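Long-range contacts in endo-beta-1,2-glucanase (PDB 6IMV), which hydrolyses internal linkages of beta-1,2-glucans, as the fungal endo-beta-1,2-glucanase that revealed a new glycoside hydrolase family: residues C15-H19 / A405-Q411; F33-V37 / M398-R402. All coordinates share one frame; numbering follows the deposited sequence.

Interaction 1 (C15-H19 / A405-Q411); sequences CRFAH and AIGKKMQ
R16 reaches from the N-terminal loop onto the end of helix 394-405 and the type II beta turn G407-M410 that follows, where its guanidinium gathers backbone carbonyls. With CG anti to the backbone N (chi1 -156°) and a bend at chi2, the chain runs aslant past the Q411 amide: CB and CG skirt OE1, and CD of R16 comes within 3.6 Å of OE1 of Q411. NE forms a salt bridge with D500, whose other carboxylate oxygen accepts from the backbone N of K409. NH1 donates twice, to the O of A405 at 2.7 Å and, in the guanidinium plane, to a lone pair of Q411 OE1 at 2.9 Å. NH2 bonds to G407 O at 2.8 Å from above the carbonyl plane, while M410 N, closing the turn, reaches that oxygen from the opposite face; a bond from NH2 to I406 O is weak. Cut back to alanine, this position would probably cost the carbonyls of A405 and G407 a donor and D500 its salt bridge, and leave the Q411 amide freer to turn. OE1 of that amide is held twice, since it also accepts from the backbone N of A18 at 3.1 Å, and its NE2 lies over one face of the F17 ring, the amide plane nearly perpendicular to it (78°). The CB of A18 packs on A405 CB and on CG1 of I406. A water bridges H19 and the residue just before the turn, 2.6 Å from ND1 of H19 and donating to the O of I406.

Interaction 2 (F33-V37 / M398-R402); sequences FINDV and MAWWR
F33 and W401 both hold CG anti to the backbone N, which sends their rings into the gap between helices 30-41 and 394-405. M398 bends at chi2 (-59°), which sets its sulfur beside the F33 ring. The two rings meet obliquely with planes 76° apart, CE2 of F33 lying 3.7 Å from CE3 of W401. The sulfur of M398 sits at the edge of the F33 ring, a Met-aromatic contact 5.2 Å from the ring centroid, and the methylene CG of M398 presses on CG1 of I34 at 3.5 Å. One helical turn after F33, V37 lays CG2 over a face of the indole, a CH-pi contact 4.1 Å from the centroid of the W401 six-membered ring. CB of R402 packs against F33 CZ, and NE of R402 bonds to the backbone O of Y21. I443 of helix 433-443 and V26 of helix 23-28 add further apolar cover. No hydrogen bond crosses the interface. The axes of segments 33-37 and 398-402 come within 11.6 Å and cross at 52°, a separation filled by large side chains: apolar helix-helix packing, consistent with the (alpha/alpha)6 barrel of this enzyme family.

In the fold
From the N terminus, the loop 15-19 comes first and interaction 1 closes the longer loop, to the residues just after helix 394-405. Helix 30-41 follows shortly, and interaction 2, nested inside that loop, joins it to helix 394-405 itself. The two centres lie about 11 Å apart; helix 394-405 is met by helix 30-41 along its flank, and loop 15-19 lies against its C-terminal end and the loop that follows. The F17 ring links them, touching D36 and V37 and meeting F33 edge-to-face. The disulfide C15-C504 fastens the same N-terminal loop to the C-terminal tail, and the loop after A405 leads through a turn into strand 411-412 of the antiparallel sheet.

Interaction 1 (C15-H19 / A405-Q411)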
ATOM      1  N   CYS A  15      23.613   2.046   9.695  1.00 16.98           N
ATOM      2  CA  CYS A  15      22.431   2.797   9.342  1.00 16.49           C
ATOM      3  C   CYS A  15      22.493   3.263   7.881  1.00 15.49           C
ATOM      4  O   CYS A  15      21.490   3.207   7.169  1.00 15.39           O
ATOM      5  CB  CYS A  15      22.249   4.006  10.247  1.00 16.12           C
ATOM      6  SG  CYS A  15      20.640   4.783   9.972  1.00 16.19           S
ATOM      7  N   ARG A  16      23.670   3.719   7.454  1.00 14.40           N
ATOM      8  CA  ARG A  16      23.867   4.313   6.144  1.00 14.37           C
ATOM      9  C   ARG A  16      24.422   3.258   5.177  1.00 14.98           C
ATOM     10  O   ARG A  16      25.346   3.521   4.440  1.00 16.42           O
ATOM     11  CB  ARG A  16      24.778   5.542   6.285  1.00 13.80           C
ATOM     12  CG  ARG A  16      24.625   6.573   5.179  1.00 13.02           C
ATOM     13  CD  ARG A  16      23.271   7.262   5.208  1.00 12.97           C
ATOM     14  NE  ARG A  16      23.170   8.358   4.240  1.00 12.77           N
ATOM     15  CZ  ARG A  16      22.474   8.331   3.110  1.00 12.91           C
ATOM     16  NH1 ARG A  16      21.921   7.206   2.675  1.00 11.92           N
ATOM     17  NH2 ARG A  16      22.326   9.449   2.422  1.00 12.89           N
ATOM     18  N   PHE A  17      23.796   2.072   5.144  1.00 14.66           N
ATOM     19  CA  PHE A  17      24.300   0.925   4.387  1.00 14.07           C
ATOM     20  C   PHE A  17      24.135   1.118   2.874  1.00 14.01           C
ATOM     21  O   PHE A  17      24.858   0.480   2.098  1.00 13.29           O
ATOM     22  CB  PHE A  17      23.617  -0.375   4.826  1.00 13.87           C
ATOM     23  CG  PHE A  17      22.148  -0.454   4.491  1.00 13.60           C
ATOM     24  CD1 PHE A  17      21.730  -0.875   3.236  1.00 13.44           C
ATOM     25  CD2 PHE A  17      21.187  -0.091   5.420  1.00 13.23           C
ATOM     26  CE1 PHE A  17      20.383  -0.926   2.924  1.00 13.25           C
ATOM     27  CE2 PHE A  17      19.838  -0.164   5.106  1.00 13.08           C
ATOM     28  CZ  PHE A  17      19.442  -0.574   3.862  1.00 12.93           C
ATOM     29  N   ALA A  18      23.204   1.977   2.443  1.00 13.81           N
ATOM     30  CA  ALA A  18      22.882   2.083   1.019  1.00 14.40           C
ATOM     31  C   ALA A  18      24.134   2.410   0.197  1.00 15.24           C
ATOM     32  O   ALA A  18      24.324   1.822  -0.868  1.00 15.05           O
ATOM     33  CB  ALA A  18      21.796   3.094   0.779  1.00 14.36           C
ATOM     34  N   HIS A  19      24.994   3.317   0.690  1.00 15.96           N
ATOM     35  CA  HIS A  19      26.185   3.703  -0.085  1.00 16.21           C
ATOM     36  C   HIS A  19      27.408   2.837   0.262  1.00 16.47           C
ATOM     37  O   HIS A  19      28.479   3.056  -0.316  1.00 16.62           O
ATOM     38  CB  HIS A  19      26.467   5.213  -0.015  1.00 16.67           C
ATOM     39  CG  HIS A  19      26.794   5.780   1.328  1.00 16.57           C
ATOM     40  ND1 HIS A  19      26.511   7.101   1.633  1.00 16.49           N
ATOM     41  CD2 HIS A  19      27.385   5.251   2.422  1.00 16.74           C
ATOM     42  CE1 HIS A  19      26.926   7.369   2.856  1.00 17.96           C
ATOM     43  NE2 HIS A  19      27.467   6.244   3.370  1.00 17.73           N
ATOM     44  N   ALA A 405      17.887   6.174  -1.983  1.00 11.89           N
ATOM     45  CA  ALA A 405      18.288   6.087  -0.562  1.00 12.58           C
ATOM     46  C   ALA A 405      19.658   6.731  -0.312  1.00 13.19           C
ATOM     47  O   ALA A 405      19.934   7.219   0.778  1.00 13.35           O
ATOM     48  CB  ALA A 405      18.304   4.647  -0.110  1.00 12.60           C
ATOM     49  N   ILE A 406      20.510   6.732  -1.335  1.00 14.15           N
ATOM     50  CA  ILE A 406      21.846   7.327  -1.248  1.00 14.94           C
ATOM     51  C   ILE A 406      21.784   8.862  -1.290  1.00 14.61           C
ATOM     52  O   ILE A 406      22.729   9.526  -0.868  1.00 14.65           O
ATOM     53  CB  ILE A 406      22.728   6.724  -2.353  1.00 15.84           C
ATOM     54  CG1 ILE A 406      23.141   5.318  -1.934  1.00 16.51           C
ATOM     55  CG2 ILE A 406      23.932   7.588  -2.670  1.00 17.69           C
ATOM     56  CD1 ILE A 406      23.777   4.541  -3.028  1.00 17.51           C
ATOM     57  N   GLY A 407      20.680   9.433  -1.781  1.00 14.38           N
ATOM     58  CA  GLY A 407      20.473  10.897  -1.672  1.00 14.46           C
ATOM     59  C   GLY A 407      20.678  11.367  -0.243  1.00 14.44           C
ATOM     60  O   GLY A 407      20.470  10.610   0.705  1.00 13.59           O
ATOM     61  N   LYS A 408      21.141  12.609  -0.071  1.00 14.69           N
ATOM     62  CA  LYS A 408      21.370  13.141   1.268  1.00 15.29           C
ATOM     63  C   LYS A 408      20.072  13.053   2.076  1.00 14.98           C
ATOM     64  O   LYS A 408      19.000  13.367   1.564  1.00 14.98           O
ATOM     65  CB  LYS A 408      21.887  14.582   1.210  1.00 16.38           C
ATOM     66  CG  LYS A 408      23.287  14.714   0.641  1.00 17.13           C
ATOM     67  CD  LYS A 408      24.319  14.071   1.521  1.00 17.87           C
ATOM     68  CE  LYS A 408      25.660  13.945   0.845  1.00 20.05           C
ATOM     69  NZ  LYS A 408      26.542  13.045   1.629  1.00 21.49           N
ATOM     70  N   LYS A 409      20.211  12.584   3.324  1.00 14.67           N
ATOM     71  CA  LYS A 409      19.146  12.462   4.328  1.00 15.00           C
ATOM     72  C   LYS A 409      18.115  11.384   3.963  1.00 13.53           C
ATOM     73  O   LYS A 409      17.069  11.352   4.564  1.00 13.16           O
ATOM     74  CB  LYS A 409      18.396  13.785   4.528  1.00 16.27           C
ATOM     75  CG  LYS A 409      19.251  15.035   4.656  1.00 17.76           C
ATOM     76  CD  LYS A 409      18.419  16.298   4.831  1.00 18.63           C
ATOM     77  CE  LYS A 409      18.178  16.644   6.282  1.00 19.17           C
ATOM     78  NZ  LYS A 409      19.376  17.249   6.924  1.00 19.11           N
ATOM     79  N   MET A 410      18.421  10.481   3.028  1.00 12.98           N
ATOM     80  CA  MET A 410      17.395   9.578   2.518  1.00 12.90           C
ATOM     81  C   MET A 410      17.438   8.211   3.221  1.00 12.16           C
ATOM     82  O   MET A 410      16.590   7.355   2.948  1.00 11.81           O
ATOM     83  CB  MET A 410      17.497   9.438   0.998  1.00 13.03           C
ATOM     84  CG  MET A 410      16.921  10.651   0.274  1.00 13.39           C
ATOM     85  SD  MET A 410      15.190  10.973   0.777  1.00 14.20           S
ATOM     86  CE  MET A 410      14.347   9.606  -0.019  1.00 13.72           C
ATOM     87  N   GLN A 411      18.374   8.033   4.158  1.00 12.23           N
ATOM     88  CA  GLN A 411      18.277   6.984   5.174  1.00 12.29           C
ATOM     89  C   GLN A 411      18.285   7.624   6.564  1.00 12.45           C
ATOM     90  O   GLN A 411      18.868   8.705   6.787  1.00 12.13           O
ATOM     91  CB  GLN A 411      19.414   5.963   5.084  1.00 12.47           C
ATOM     92  CG  GLN A 411      19.402   5.124   3.820  1.00 12.40           C
ATOM     93  CD  GLN A 411      20.523   4.113   3.817  1.00 12.77           C
ATOM     94  OE1 GLN A 411      21.705   4.452   3.662  1.00 12.64           O
ATOM     95  NE2 GLN A 411      20.158   2.849   4.005  1.00 12.84           N
TER
HETATM   96  O   HOH W   1      25.105   8.872   0.350  1.00 19.13           O

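Interaction 2 (F33-V37 / M398-R402)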
ATOM      1  N   PHE A  33      21.436  -7.364   0.141  1.00 15.66           N
ATOM      2  CA  PHE A  33      21.033  -5.964   0.271  1.00 15.19           C
ATOM      3  C   PHE A  33      19.667  -5.887   0.965  1.00 13.97           C
ATOM      4  O   PHE A  33      19.481  -5.110   1.878  1.00 13.67           O
ATOM      5  CB  PHE A  33      21.007  -5.280  -1.097  1.00 15.32           C
ATOM      6  CG  PHE A  33      20.736  -3.796  -1.030  1.00 15.22           C
ATOM      7  CD1 PHE A  33      21.746  -2.901  -0.709  1.00 15.39           C
ATOM      8  CD2 PHE A  33      19.468  -3.298  -1.273  1.00 15.46           C
ATOM      9  CE1 PHE A  33      21.493  -1.539  -0.643  1.00 15.85           C
ATOM     10  CE2 PHE A  33      19.211  -1.936  -1.196  1.00 15.63           C
ATOM     11  CZ  PHE A  33      20.222  -1.057  -0.875  1.00 15.90           C
ATOM     12  N   ILE A  34      18.732  -6.739   0.536  1.00 13.72           N
ATOM     13  CA  ILE A  34      17.366  -6.724   1.077  1.00 13.53           C
ATOM     14  C   ILE A  34      17.388  -7.039   2.581  1.00 13.56           C
ATOM     15  O   ILE A  34      16.589  -6.500   3.344  1.00 12.80           O
ATOM     16  CB  ILE A  34      16.471  -7.683   0.273  1.00 13.09           C
ATOM     17  CG1 ILE A  34      16.068  -7.047  -1.057  1.00 13.00           C
ATOM     18  CG2 ILE A  34      15.267  -8.131   1.081  1.00 13.22           C
ATOM     19  CD1 ILE A  34      15.498  -8.011  -2.063  1.00 13.20           C
ATOM     20  N   ASN A  35      18.316  -7.910   2.994  1.00 13.67           N
ATOM     21  CA  ASN A  35      18.487  -8.275   4.397  1.00 14.07           C
ATOM     22  C   ASN A  35      18.831  -7.032   5.231  1.00 14.34           C
ATOM     23  O   ASN A  35      18.373  -6.888   6.375  1.00 14.57           O
ATOM     24  CB  ASN A  35      19.557  -9.364   4.515  1.00 14.81           C
ATOM     25  CG  ASN A  35      19.693  -9.935   5.900  1.00 14.49           C
ATOM     26  OD1 ASN A  35      18.736 -10.486   6.432  1.00 15.01           O
ATOM     27  ND2 ASN A  35      20.883  -9.829   6.460  1.00 15.11           N
ATOM     28  N   ASP A  36      19.648  -6.136   4.664  1.00 14.54           N
ATOM     29  CA  ASP A  36      20.002  -4.882   5.332  1.00 15.16           C
ATOM     30  C   ASP A  36      18.784  -3.948   5.369  1.00 14.48           C
ATOM     31  O   ASP A  36      18.510  -3.331   6.403  1.00 14.73           O
ATOM     32  CB  ASP A  36      21.213  -4.227   4.671  1.00 16.16           C
ATOM     33  CG  ASP A  36      22.509  -4.956   4.989  1.00 16.80           C
ATOM     34  OD1 ASP A  36      22.480  -5.832   5.868  1.00 17.65           O
ATOM     35  OD2 ASP A  36      23.529  -4.649   4.357  1.00 17.09           O
ATOM     36  N   VAL A  37      18.066  -3.877   4.242  1.00 14.27           N
ATOM     37  CA  VAL A  37      16.884  -3.035   4.097  1.00 13.93           C
ATOM     38  C   VAL A  37      15.859  -3.380   5.187  1.00 13.74           C
ATOM     39  O   VAL A  37      15.375  -2.490   5.894  1.00 13.73           O
ATOM     40  CB  VAL A  37      16.268  -3.152   2.694  1.00 13.51           C
ATOM     41  CG1 VAL A  37      14.883  -2.510   2.640  1.00 13.32           C
ATOM     42  CG2 VAL A  37      17.178  -2.562   1.638  1.00 13.34           C
ATOM     43  N   MET A 398      15.553  -2.913  -6.038  1.00 13.49           N
ATOM     44  CA  MET A 398      16.460  -2.484  -4.970  1.00 13.79           C
ATOM     45  C   MET A 398      17.561  -1.554  -5.505  1.00 13.38           C
ATOM     46  O   MET A 398      18.055  -0.714  -4.755  1.00 14.13           O
ATOM     47  CB  MET A 398      17.087  -3.689  -4.272  1.00 14.49           C
ATOM     48  CG  MET A 398      16.124  -4.393  -3.339  1.00 15.08           C
ATOM     49  SD  MET A 398      15.517  -3.287  -2.045  1.00 17.06           S
ATOM     50  CE  MET A 398      13.888  -2.926  -2.694  1.00 14.44           C
ATOM     51  N   ALA A 399      17.936  -1.691  -6.782  1.00 12.93           N
ATOM     52  CA  ALA A 399      18.888  -0.755  -7.397  1.00 12.46           C
ATOM     53  C   ALA A 399      18.280   0.657  -7.409  1.00 12.48           C
ATOM     54  O   ALA A 399      18.960   1.638  -7.051  1.00 12.22           O
ATOM     55  CB  ALA A 399      19.278  -1.203  -8.786  1.00 12.39           C
ATOM     56  N   TRP A 400      17.005   0.753  -7.800  1.00 11.91           N
ATOM     57  CA  TRP A 400      16.307   2.031  -7.838  1.00 12.09           C
ATOM     58  C   TRP A 400      16.133   2.588  -6.423  1.00 12.21           C
ATOM     59  O   TRP A 400      16.354   3.777  -6.181  1.00 12.25           O
ATOM     60  CB  TRP A 400      14.975   1.900  -8.575  1.00 11.93           C
ATOM     61  CG  TRP A 400      15.151   1.915 -10.058  1.00 11.46           C
ATOM     62  CD1 TRP A 400      15.199   0.838 -10.895  1.00 11.18           C
ATOM     63  CD2 TRP A 400      15.317   3.074 -10.889  1.00 11.15           C
ATOM     64  NE1 TRP A 400      15.394   1.248 -12.179  1.00 10.69           N
ATOM     65  CE2 TRP A 400      15.471   2.611 -12.209  1.00 10.81           C
ATOM     66  CE3 TRP A 400      15.378   4.448 -10.646  1.00 11.30           C
ATOM     67  CZ2 TRP A 400      15.646   3.479 -13.283  1.00 11.11           C
ATOM     68  CZ3 TRP A 400      15.563   5.308 -11.705  1.00 11.16           C
ATOM     69  CH2 TRP A 400      15.694   4.828 -13.005  1.00 11.14           C
ATOM     70  N   TRP A 401      15.759   1.707  -5.489  1.00 12.57           N
ATOM     71  CA  TRP A 401      15.633   2.027  -4.076  1.00 12.25           C
ATOM     72  C   TRP A 401      16.950   2.624  -3.547  1.00 12.37           C
ATOM     73  O   TRP A 401      16.953   3.686  -2.925  1.00 12.37           O
ATOM     74  CB  TRP A 401      15.223   0.774  -3.294  1.00 12.23           C
ATOM     75  CG  TRP A 401      14.806   1.024  -1.878  1.00 12.63           C
ATOM     76  CD1 TRP A 401      13.531   1.172  -1.410  1.00 12.65           C
ATOM     77  CD2 TRP A 401      15.667   1.104  -0.725  1.00 12.82           C
ATOM     78  NE1 TRP A 401      13.543   1.328  -0.051  1.00 13.00           N
ATOM     79  CE2 TRP A 401      14.837   1.303   0.396  1.00 12.70           C
ATOM     80  CE3 TRP A 401      17.052   1.041  -0.531  1.00 12.79           C
ATOM     81  CZ2 TRP A 401      15.350   1.446   1.684  1.00 13.17           C
ATOM     82  CZ3 TRP A 401      17.555   1.168   0.745  1.00 13.03           C
ATOM     83  CH2 TRP A 401      16.716   1.370   1.837  1.00 13.07           C
ATOM     84  N   ARG A 402      18.060   1.926  -3.804  1.00 12.73           N
ATOM     85  CA  ARG A 402      19.390   2.332  -3.367  1.00 12.76           C
ATOM     86  C   ARG A 402      19.710   3.729  -3.915  1.00 12.79           C
ATOM     87  O   ARG A 402      20.158   4.615  -3.171  1.00 12.34           O
ATOM     88  CB  ARG A 402      20.447   1.319  -3.825  1.00 13.07           C
ATOM     89  CG  ARG A 402      21.880   1.758  -3.555  1.00 13.04           C
ATOM     90  CD  ARG A 402      22.926   0.777  -4.055  1.00 13.35           C
ATOM     91  NE  ARG A 402      24.254   1.377  -4.083  1.00 13.16           N
ATOM     92  CZ  ARG A 402      24.648   2.325  -4.930  1.00 13.72           C
ATOM     93  NH1 ARG A 402      23.888   2.664  -5.956  1.00 13.35           N
ATOM     94  NH2 ARG A 402      25.800   2.954  -4.725  1.00 14.52           N
TER